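Local coordinates for protein glucosamine-6-phosphate deaminase (Bacillus subtilis, PDB 2BKX) that belongs to an enzyme family with a Rossmann-like alpha/beta fold and holds fructose-6-phosphate in its pocket, at residues Ile133-His138 against Arg162-Arg167; Arg115-Val120 against Ile184-Ser189; Arg49-Glu54 against His91-Pro96. All coordinates share one frame; numbering follows the deposited sequence. Where two conformers were deposited one is given.

Contact 1 (Ile133-His138 against Arg162-Arg167); sequences IGRNGH and RQANAR. With F6R (fructose -6-phosphate), chain C.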
loop_
_atom_site.group_PDB
_atom_site.type_symbol
_atom_site.label_atom_id
_atom_site.label_comp_id
_atom_site.label_asym_id
_atom_site.label_seq_id
_atom_site.Cartn_x
_atom_site.Cartn_y
_atom_site.Cartn_z
ATOM N N ILE A 133 0.271 -3.519 6.436
ATOM C CA ILE A 133 -0.099 -3.091 7.785
ATOM C C ILE A 133 1.156 -2.834 8.582
ATOM O O ILE A 133 2.098 -3.614 8.537
ATOM C CB ILE A 133 -1.020 -4.122 8.494
ATOM C CG1 ILE A 133 -1.704 -3.521 9.700
ATOM C CG2 ILE A 133 -0.296 -5.408 8.842
ATOM C CD1 ILE A 133 -2.862 -4.344 10.258
ATOM N N GLY A 134 1.163 -1.738 9.309
ATOM C CA GLY A 134 2.267 -1.483 10.198
ATOM C C GLY A 134 2.213 -2.395 11.399
ATOM O O GLY A 134 1.156 -2.949 11.751
ATOM N N ARG A 135 3.327 -2.444 12.114
ATOM C CA ARG A 135 3.376 -3.200 13.336
ATOM C C ARG A 135 2.346 -2.674 14.325
ATOM O O ARG A 135 1.844 -3.433 15.166
ATOM C CB ARG A 135 4.790 -3.154 13.961
ATOM C CG ARG A 135 5.859 -3.794 13.131
ATOM C CD ARG A 135 7.248 -3.524 13.736
ATOM N NE ARG A 135 8.281 -4.096 12.879
ATOM C CZ ARG A 135 9.596 -4.037 13.077
ATOM N NH1 ARG A 135 10.403 -4.605 12.192
ATOM N NH2 ARG A 135 10.111 -3.435 14.144
ATOM N N ASN A 136 2.040 -1.375 14.230
ATOM C CA ASN A 136 1.081 -0.689 15.059
ATOM C C ASN A 136 -0.313 -0.532 14.433
ATOM O O ASN A 136 -1.134 0.245 14.911
ATOM C CB ASN A 136 1.596 0.717 15.430
ATOM C CG ASN A 136 1.790 1.611 14.225
ATOM O OD1 ASN A 136 1.516 1.207 13.091
ATOM N ND2 ASN A 136 2.246 2.833 14.460
ATOM N N GLY A 137 -0.567 -1.241 13.338
ATOM C CA GLY A 137 -1.848 -1.148 12.676
ATOM C C GLY A 137 -2.017 -0.027 11.675
ATOM O O GLY A 137 -3.089 0.110 11.098
ATOM N N HIS A 138 -0.951 0.731 11.389
ATOM C CA HIS A 138 -1.108 1.766 10.382
ATOM C C HIS A 138 -1.447 1.178 9.032
ATOM O O HIS A 138 -1.068 0.065 8.706
ATOM C CB HIS A 138 0.065 2.759 10.323
ATOM C CG HIS A 138 1.358 2.268 9.748
ATOM N ND1 HIS A 138 2.552 2.589 10.340
ATOM C CD2 HIS A 138 1.674 1.568 8.641
ATOM C CE1 HIS A 138 3.550 2.096 9.625
ATOM N NE2 HIS A 138 3.041 1.480 8.578
ATOM N N ARG A 162 9.674 4.370 11.974
ATOM C CA ARG A 162 11.085 4.646 11.624
ATOM C C ARG A 162 11.979 3.458 12.010
ATOM O O ARG A 162 12.868 3.072 11.247
ATOM C CB ARG A 162 11.532 5.953 12.297
ATOM C CG ARG A 162 10.752 7.130 11.749
ATOM C CD ARG A 162 11.197 8.450 12.301
ATOM N NE ARG A 162 12.516 8.810 11.788
ATOM C CZ ARG A 162 13.594 9.092 12.506
ATOM N NH1 ARG A 162 13.584 9.053 13.831
ATOM N NH2 ARG A 162 14.715 9.389 11.874
ATOM N N GLN A 163 11.725 2.882 13.189
ATOM C CA GLN A 163 12.470 1.706 13.659
ATOM C C GLN A 163 12.290 0.546 12.670
ATOM O O GLN A 163 13.257 -0.117 12.279
ATOM C CB GLN A 163 11.973 1.348 15.079
ATOM C CG GLN A 163 12.605 0.194 15.805
ATOM C CD GLN A 163 11.895 -0.112 17.138
ATOM O OE1 GLN A 163 12.561 -0.392 18.154
ATOM N NE2 GLN A 163 10.554 -0.041 17.161
ATOM N N ALA A 164 11.049 0.299 12.235
ATOM C CA ALA A 164 10.770 -0.798 11.327
ATOM C C ALA A 164 11.436 -0.626 9.958
ATOM O O ALA A 164 11.876 -1.580 9.337
ATOM C CB ALA A 164 9.295 -0.965 11.149
ATOM N N ASN A 165 11.448 0.598 9.464
ATOM C CA ASN A 165 11.894 0.856 8.114
ATOM C C ASN A 165 13.390 1.146 8.052
ATOM O O ASN A 165 13.929 1.223 6.970
ATOM C CB ASN A 165 11.084 2.004 7.485
ATOM C CG ASN A 165 9.650 1.619 7.181
ATOM O OD1 ASN A 165 9.221 0.523 7.563
ATOM N ND2 ASN A 165 8.908 2.513 6.538
ATOM N N ALA A 166 14.051 1.246 9.212
ATOM C CA ALA A 166 15.488 1.527 9.252
ATOM C C ALA A 166 16.314 0.517 8.459
ATOM O O ALA A 166 17.387 0.858 7.922
ATOM C CB ALA A 166 15.993 1.631 10.709
ATOM N N ARG A 167 15.839 -0.724 8.386
ATOM C CA ARG A 167 16.506 -1.795 7.639
ATOM C C ARG A 167 16.793 -1.446 6.204
ATOM O O ARG A 167 17.678 -2.006 5.595
ATOM C CB ARG A 167 15.677 -3.096 7.709
ATOM C CG ARG A 167 14.323 -3.039 7.010
ATOM C CD ARG A 167 13.283 -4.134 7.540
ATOM N NE ARG A 167 12.144 -4.459 6.617
ATOM C CZ ARG A 167 10.826 -4.160 6.765
ATOM N NH1 ARG A 167 10.351 -3.538 7.866
ATOM N NH2 ARG A 167 9.917 -4.548 5.823
HETATM C C1 F6R C . 3.050 0.859 1.990
HETATM C C2 F6R C . 2.561 1.526 3.261
HETATM C C3 F6R C . 2.854 1.047 4.689
HETATM C C4 F6R C . 3.377 -0.402 4.762
HETATM C C5 F6R C . 3.637 -0.885 6.180
HETATM C C6 F6R C . 4.203 -2.300 6.196
HETATM O O1 F6R C . 2.967 1.738 0.852
HETATM O O2 F6R C . 1.840 2.489 3.119
HETATM O O3 F6R C . 1.643 1.060 5.423
HETATM O O4 F6R C . 2.417 -1.253 4.145
HETATM O O5 F6R C . 4.493 -0.000 6.893
HETATM O O6 F6R C . 5.506 -2.277 5.593
HETATM P P F6R C . 6.230 -3.658 5.258
HETATM O O1P F6R C . 5.458 -4.286 4.130
HETATM O O2P F6R C . 6.135 -4.491 6.508
HETATM O O3P F6R C . 7.631 -3.322 4.860
#
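Arg135 and Ala164 meet beside the fructose-6-phosphate pocket, where a loop with a type I turn from Gly134 to Gly137 faces a short helix. The Arg135 chain is extended and lays one face of its guanidinium against the methyl of Ala164. Arg135 CZ lies 3.6 Å from Ala164 CB, which sits over the centre of the group. Arg135 was modelled in two conformers, so this packing describes one of them.

Arg167 is the other arginine here. Arg167 NH1 is 4.5 Å from Arg135 NH1. The Arg167 guanidinium bridges protein and ligand. Arg167 NH1 donates to Ala164 O at 2.9 Å, arriving well above the carbonyl plane. Arg167 NH2 donates to the phosphate oxygen O3P of the ligand at 2.8 Å. The two bonds help fix how the guanidinium is turned, and the phosphate probably offsets the charge of Arg167.

On the loop side, His138 NE2 and the ligand hydroxyl O5 share a nearly straight hydrogen bond of 2.7 Å (168°). O5 lies at the edge of the ring, near its plane. With chi1 at 72° the ring folds back, so that Gly134 CA covers part of one face. Glu143 bonds ND1 from the other end. Asn136 OD1 accepts from His138 N at 3.0 Å, which makes an Asx turn.

The loop follows strand 128-131 and is joined to a further loop by backbone bonding between Gly137 and Ala220. Helix 159-165 lies against this loop, with Arg135 also touching Gln160 and His138 touching Thr161.

Contact 2 (Arg115-Val120 against Ile184-Ser189); sequences RYEQLV and IQTILS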
loop_
_atom_site.group_PDB
_atom_site.type_symbol
_atom_site.label_atom_id
_atom_site.label_comp_id
_atom_site.label_asym_id
_atom_site.label_seq_id
_atom_site.Cartn_x
_atom_site.Cartn_y
_atom_site.Cartn_z
ATOM N N ARG A 115 -3.566 18.489 -4.154
ATOM C CA ARG A 115 -3.611 18.140 -5.591
ATOM C C ARG A 115 -3.670 16.642 -5.792
ATOM O O ARG A 115 -4.345 16.163 -6.694
ATOM C CB ARG A 115 -2.393 18.668 -6.334
ATOM C CG ARG A 115 -2.312 20.202 -6.452
ATOM C CD ARG A 115 -1.165 20.658 -7.388
ATOM N NE ARG A 115 0.169 20.240 -6.918
ATOM C CZ ARG A 115 1.018 20.984 -6.186
ATOM N NH1 ARG A 115 0.707 22.237 -5.840
ATOM N NH2 ARG A 115 2.196 20.479 -5.790
ATOM N N TYR A 116 -3.003 15.887 -4.930
ATOM C CA TYR A 116 -2.983 14.433 -5.085
ATOM C C TYR A 116 -4.359 13.871 -4.819
ATOM O O TYR A 116 -4.832 12.989 -5.542
ATOM C CB TYR A 116 -1.950 13.805 -4.154
ATOM C CG TYR A 116 -1.611 12.344 -4.509
ATOM C CD1 TYR A 116 -0.831 12.048 -5.589
ATOM C CD2 TYR A 116 -2.095 11.279 -3.747
ATOM C CE1 TYR A 116 -0.477 10.748 -5.878
ATOM C CE2 TYR A 116 -1.792 9.965 -4.034
ATOM C CZ TYR A 116 -0.966 9.704 -5.115
ATOM O OH TYR A 116 -0.582 8.420 -5.473
ATOM N N GLU A 117 -5.005 14.358 -3.758
ATOM C CA GLU A 117 -6.349 13.891 -3.440
ATOM C C GLU A 117 -7.295 14.216 -4.592
ATOM O O GLU A 117 -8.147 13.421 -4.970
ATOM C CB GLU A 117 -6.844 14.509 -2.144
ATOM C CG GLU A 117 -8.198 13.989 -1.662
ATOM C CD GLU A 117 -8.168 12.583 -1.106
ATOM O OE1 GLU A 117 -7.179 12.193 -0.432
ATOM O OE2 GLU A 117 -9.158 11.846 -1.290
ATOM N N GLN A 118 -7.162 15.430 -5.134
ATOM C CA GLN A 118 -7.983 15.844 -6.270
ATOM C C GLN A 118 -7.763 14.946 -7.492
ATOM O O GLN A 118 -8.704 14.600 -8.191
ATOM C CB GLN A 118 -7.757 17.336 -6.564
ATOM C CG GLN A 118 -8.442 18.229 -5.557
ATOM C CD GLN A 118 -7.878 19.608 -5.419
ATOM O OE1 GLN A 118 -8.313 20.390 -4.530
ATOM N NE2 GLN A 118 -6.941 19.958 -6.264
ATOM N N LEU A 119 -6.509 14.533 -7.695
ATOM C CA LEU A 119 -6.204 13.629 -8.791
ATOM C C LEU A 119 -6.862 12.302 -8.589
ATOM O O LEU A 119 -7.461 11.770 -9.496
ATOM C CB LEU A 119 -4.706 13.490 -8.904
ATOM C CG LEU A 119 -4.172 12.465 -9.901
ATOM C CD1 LEU A 119 -4.639 12.753 -11.317
ATOM C CD2 LEU A 119 -2.669 12.501 -9.777
ATOM N N VAL A 120 -6.731 11.725 -7.399
ATOM C CA VAL A 120 -7.368 10.430 -7.138
ATOM C C VAL A 120 -8.869 10.519 -7.403
ATOM O O VAL A 120 -9.433 9.621 -8.009
ATOM C CB VAL A 120 -7.074 9.944 -5.685
ATOM C CG1 VAL A 120 -7.799 8.618 -5.370
ATOM C CG2 VAL A 120 -5.583 9.773 -5.503
ATOM N N ILE A 184 -7.201 7.791 5.389
ATOM C CA ILE A 184 -8.056 6.649 5.592
ATOM C C ILE A 184 -9.308 6.722 4.714
ATOM O O ILE A 184 -9.730 5.712 4.140
ATOM C CB ILE A 184 -8.388 6.442 7.073
ATOM C CG1 ILE A 184 -7.104 6.169 7.866
ATOM C CG2 ILE A 184 -9.418 5.336 7.270
ATOM C CD1 ILE A 184 -7.247 6.035 9.337
ATOM N N GLN A 185 -9.911 7.910 4.591
ATOM C CA GLN A 185 -11.064 8.008 3.723
ATOM C C GLN A 185 -10.671 7.798 2.258
ATOM O O GLN A 185 -11.410 7.202 1.468
ATOM C CB GLN A 185 -11.792 9.340 3.903
ATOM C CG GLN A 185 -12.985 9.494 3.009
ATOM C CD GLN A 185 -14.065 8.511 3.289
ATOM O OE1 GLN A 185 -14.690 8.578 4.322
ATOM N NE2 GLN A 185 -14.320 7.609 2.343
ATOM N N THR A 186 -9.489 8.271 1.879
ATOM C CA THR A 186 -8.988 8.040 0.523
ATOM C C THR A 186 -8.914 6.528 0.219
ATOM O O THR A 186 -9.298 6.039 -0.858
ATOM C CB THR A 186 -7.572 8.650 0.331
ATOM O OG1 THR A 186 -7.471 9.908 1.013
ATOM C CG2 THR A 186 -7.276 8.824 -1.132
ATOM N N ILE A 187 -8.404 5.784 1.195
ATOM C CA ILE A 187 -8.305 4.315 1.076
ATOM C C ILE A 187 -9.697 3.640 1.040
ATOM O O ILE A 187 -9.988 2.786 0.185
ATOM C CB ILE A 187 -7.444 3.771 2.221
ATOM C CG1 ILE A 187 -5.987 4.238 2.051
ATOM C CG2 ILE A 187 -7.581 2.225 2.383
ATOM C CD1 ILE A 187 -5.131 4.046 3.296
ATOM N N LEU A 188 -10.581 4.075 1.938
ATOM C CA LEU A 188 -11.915 3.487 2.052
ATOM C C LEU A 188 -12.772 3.739 0.824
ATOM O O LEU A 188 -13.730 3.013 0.589
ATOM C CB LEU A 188 -12.640 4.009 3.275
ATOM C CG LEU A 188 -12.150 3.484 4.604
ATOM C CD1 LEU A 188 -12.841 4.211 5.735
ATOM C CD2 LEU A 188 -12.337 1.962 4.748
ATOM N N SER A 189 -12.455 4.768 0.034
ATOM C CA SER A 189 -13.181 5.022 -1.207
ATOM C C SER A 189 -12.896 4.025 -2.319
ATOM O O SER A 189 -13.587 4.029 -3.330
ATOM C CB SER A 189 -12.899 6.441 -1.654
ATOM O OG SER A 189 -13.477 7.347 -0.722
#
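Glu117 OE1 is gripped by two threonine hydroxyls. Thr186 OG1 donates to Glu117 OE1 at 2.7 Å and approaches on the syn lone pair, the side of the other carboxylate oxygen. Thr152 OG1 is the second partner of OE1, and Arg151 forms a salt bridge with OE2, both residues coming from the chain just before strand 153-156. Both carboxylate oxygens are therefore held, which fixes the rotation of the group. Two hydroxyls and a guanidinium around it would probably keep Glu117 ionised.

The two side chains reach for each other from opposite directions. Glu117 starts off anti to its own nitrogen (chi1 -175°) and then bends at chi2 (73°), and the bend carries the carboxylate across to the other helix. The CA atoms of Glu117 and Thr186 are 7.5 Å apart, the closest pair between the segments. In Thr186, OG1 stands beside the backbone nitrogen, and it also takes a weak hydrogen bond from Gly183 N just ahead of the helix.

The methyl of Thr186 packs next to the bond. Thr186 CG2 lies 3.4 Å from Glu117 OE1 and 3.6 Å from Glu117 OE2. One helical turn further along, Val120 CG1 adds a looser apolar touch, 4.3 Å from Thr186 CG2. One buried threonine thus serves both a polar and an apolar neighbour.

The contact joins helix 109-122 to the short helix 184-188. Both also rest on strand 62-69, through Tyr116 on Val64 and Ile187 on Leu66.

Contact 3 (Arg49-Glu54 against His91-Pro96); sequences RLHQTE and HIDSKP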
loop_
_atom_site.group_PDB
_atom_site.type_symbol
_atom_site.label_atom_id
_atom_site.label_comp_id
_atom_site.label_asym_id
_atom_site.label_seq_id
_atom_site.Cartn_x
_atom_site.Cartn_y
_atom_site.Cartn_z
ATOM N N ARG A 49 5.856 -11.878 -13.683
ATOM C CA ARG A 49 5.864 -13.198 -14.274
ATOM C C ARG A 49 4.652 -13.418 -15.147
ATOM O O ARG A 49 4.791 -13.984 -16.233
ATOM C CB ARG A 49 5.900 -14.210 -13.154
ATOM C CG ARG A 49 7.288 -14.571 -12.756
ATOM C CD ARG A 49 7.817 -15.722 -13.636
ATOM N NE ARG A 49 9.054 -16.233 -13.076
ATOM C CZ ARG A 49 10.267 -15.777 -13.363
ATOM N NH1 ARG A 49 10.442 -14.794 -14.248
ATOM N NH2 ARG A 49 11.318 -16.312 -12.760
ATOM N N LEU A 50 3.466 -13.035 -14.669
ATOM C CA LEU A 50 2.227 -13.229 -15.438
ATOM C C LEU A 50 2.261 -12.441 -16.749
ATOM O O LEU A 50 1.667 -12.832 -17.767
ATOM C CB LEU A 50 1.003 -12.844 -14.612
ATOM C CG LEU A 50 0.709 -13.680 -13.380
ATOM C CD1 LEU A 50 -0.520 -13.138 -12.701
ATOM C CD2 LEU A 50 0.598 -15.155 -13.709
ATOM N N HIS A 51 2.983 -11.333 -16.732
ATOM C CA HIS A 51 3.225 -10.549 -17.952
ATOM C C HIS A 51 3.840 -11.451 -19.031
ATOM O O HIS A 51 3.479 -11.344 -20.230
ATOM C CB HIS A 51 4.154 -9.356 -17.563
ATOM C CG HIS A 51 4.381 -8.334 -18.636
ATOM N ND1 HIS A 51 3.368 -7.777 -19.388
ATOM C CD2 HIS A 51 5.524 -7.720 -19.030
ATOM C CE1 HIS A 51 3.888 -6.877 -20.206
ATOM N NE2 HIS A 51 5.189 -6.833 -20.015
ATOM N N GLN A 52 4.734 -12.351 -18.620
ATOM C CA GLN A 52 5.326 -13.361 -19.499
ATOM C C GLN A 52 4.463 -14.602 -19.710
ATOM O O GLN A 52 4.142 -14.971 -20.853
ATOM C CB GLN A 52 6.681 -13.854 -18.934
ATOM C CG GLN A 52 7.679 -12.784 -18.517
ATOM C CD GLN A 52 8.581 -13.145 -17.271
ATOM O OE1 GLN A 52 9.038 -12.242 -16.569
ATOM N NE2 GLN A 52 8.824 -14.456 -17.015
ATOM N N THR A 53 4.113 -15.289 -18.632
ATOM C CA THR A 53 3.506 -16.597 -18.736
ATOM C C THR A 53 2.070 -16.516 -19.268
ATOM O O THR A 53 1.592 -17.506 -19.828
ATOM C CB THR A 53 3.507 -17.327 -17.420
ATOM O OG1 THR A 53 2.832 -16.524 -16.478
ATOM C CG2 THR A 53 4.930 -17.599 -16.925
ATOM N N GLU A 54 1.397 -15.365 -19.090
ATOM C CA GLU A 54 0.006 -15.196 -19.518
ATOM C C GLU A 54 -0.198 -14.032 -20.442
ATOM O O GLU A 54 -1.345 -13.688 -20.798
ATOM C CB GLU A 54 -0.948 -15.071 -18.299
ATOM C CG GLU A 54 -0.913 -16.263 -17.428
ATOM C CD GLU A 54 -1.882 -16.220 -16.290
ATOM O OE1 GLU A 54 -2.534 -15.157 -16.051
ATOM O OE2 GLU A 54 -1.945 -17.229 -15.584
ATOM N N HIS A 91 9.335 -3.031 -15.726
ATOM C CA HIS A 91 9.196 -4.396 -16.176
ATOM C C HIS A 91 7.883 -4.661 -16.892
ATOM O O HIS A 91 7.664 -5.788 -17.336
ATOM C CB HIS A 91 9.303 -5.344 -14.955
ATOM C CG HIS A 91 10.618 -5.304 -14.271
ATOM N ND1 HIS A 91 11.797 -5.626 -14.904
ATOM C CD2 HIS A 91 10.947 -5.006 -12.986
ATOM C CE1 HIS A 91 12.800 -5.493 -14.050
ATOM N NE2 HIS A 91 12.311 -5.121 -12.878
ATOM N N ILE A 92 7.023 -3.662 -17.034
ATOM C CA ILE A 92 5.702 -3.837 -17.611
ATOM C C ILE A 92 5.461 -2.881 -18.785
ATOM O O ILE A 92 6.225 -1.941 -18.995
ATOM C CB ILE A 92 4.579 -3.652 -16.535
ATOM C CG1 ILE A 92 4.588 -2.241 -15.950
ATOM C CG2 ILE A 92 4.747 -4.692 -15.424
ATOM C CD1 ILE A 92 3.443 -1.980 -14.984
ATOM N N ASP A 93 4.380 -3.107 -19.530
ATOM C CA ASP A 93 4.080 -2.343 -20.747
ATOM C C ASP A 93 3.026 -1.293 -20.489
ATOM O O ASP A 93 2.154 -1.031 -21.325
ATOM C CB ASP A 93 3.617 -3.300 -21.882
ATOM C CG ASP A 93 2.288 -4.033 -21.566
ATOM O OD1 ASP A 93 1.959 -4.214 -20.378
ATOM O OD2 ASP A 93 1.566 -4.437 -22.515
ATOM N N SER A 94 3.116 -0.634 -19.341
ATOM C CA SER A 94 2.205 0.459 -19.009
ATOM C C SER A 94 2.554 1.744 -19.750
ATOM O O SER A 94 3.607 1.831 -20.368
ATOM C CB SER A 94 2.254 0.675 -17.499
ATOM O OG SER A 94 3.549 1.050 -17.123
ATOM N N LYS A 95 1.693 2.750 -19.648
ATOM C CA LYS A 95 2.050 4.121 -20.035
ATOM C C LYS A 95 2.635 4.810 -18.810
ATOM O O LYS A 95 1.924 5.066 -17.829
ATOM C CB LYS A 95 0.831 4.908 -20.513
ATOM C CG LYS A 95 0.175 4.363 -21.770
ATOM C CD LYS A 95 -0.949 5.305 -22.206
ATOM C CE LYS A 95 -1.709 4.724 -23.385
ATOM N NZ LYS A 95 -2.533 3.550 -22.997
ATOM N N PRO A 96 3.942 5.119 -18.829
ATOM C CA PRO A 96 4.565 5.690 -17.628
ATOM C C PRO A 96 3.898 6.917 -17.032
ATOM O O PRO A 96 3.986 7.127 -15.830
ATOM C CB PRO A 96 6.001 5.983 -18.083
ATOM C CG PRO A 96 6.266 4.989 -19.156
ATOM C CD PRO A 96 4.953 4.825 -19.872
#
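The imidazole of His51, on helix 41-53, packs closely against the backbone and one side chain of the loop 91-96. The rest of the interface is loose. CD2 of His51 lies 3.3 Å from His91 O. At the other end of the ring, and from the same side of its plane, His51 CE1 lies 3.3 Å from Asp93 OD1. Between them Ile92 CA makes an off-centre CH-pi contact, 4.3 Å from the centroid of the His51 ring and 30° off its normal. The ring reaches this place because CG stands anti to the backbone nitrogen (chi1 -173°). The ring and the Asp93 carboxylate are inclined to each other, their planes 47° apart.

The looser side is formed by the side chains of His91 and Ile92, while their backbone packs closely. His91 is exposed, and its ring turns off from the helix without touching it. Ile92 also turns its side chain off, toward Phe58, which in addition meets the His51 ring.

No hydrogen bond crosses between the two segments. The polar bonds of both side chains go to the chain in between: His51 ND1 bonds to Leu56 O, Asp93 OD1 to Phe58 N, and Asp93 OD2 to Ser57 OG and Gln59 NE2. The buried Asp93 N has no partner in the model.

The chemistry implies that ring carbons face oxygens here, while the polar atoms of both groups are held from outside the two segments. The carboxylate near CE1 would probably polarise the imidazole and might stabilise a positive charge on it.

From the N terminus, contact 3 opens first. It links the end of helix 41-53 to the loop before strand 99-100, closing a loop that holds strand 62-69 and helix 80-89. It is complete before contact 2 begins at residue 115. Contact 2 then spans a longer loop, from helix 109-122 to helix 184-188. Contact 1 is nested inside that loop and ties the turn after strand 128-131 to helix 159-165. None of the three touch. The centres of contacts 1 and 3 are about 30 Å apart, on opposite sides of the chain's centre. Contact 1 borders the ligand pocket, contact 2 joins two helices, and contact 3 lies at the outer surface.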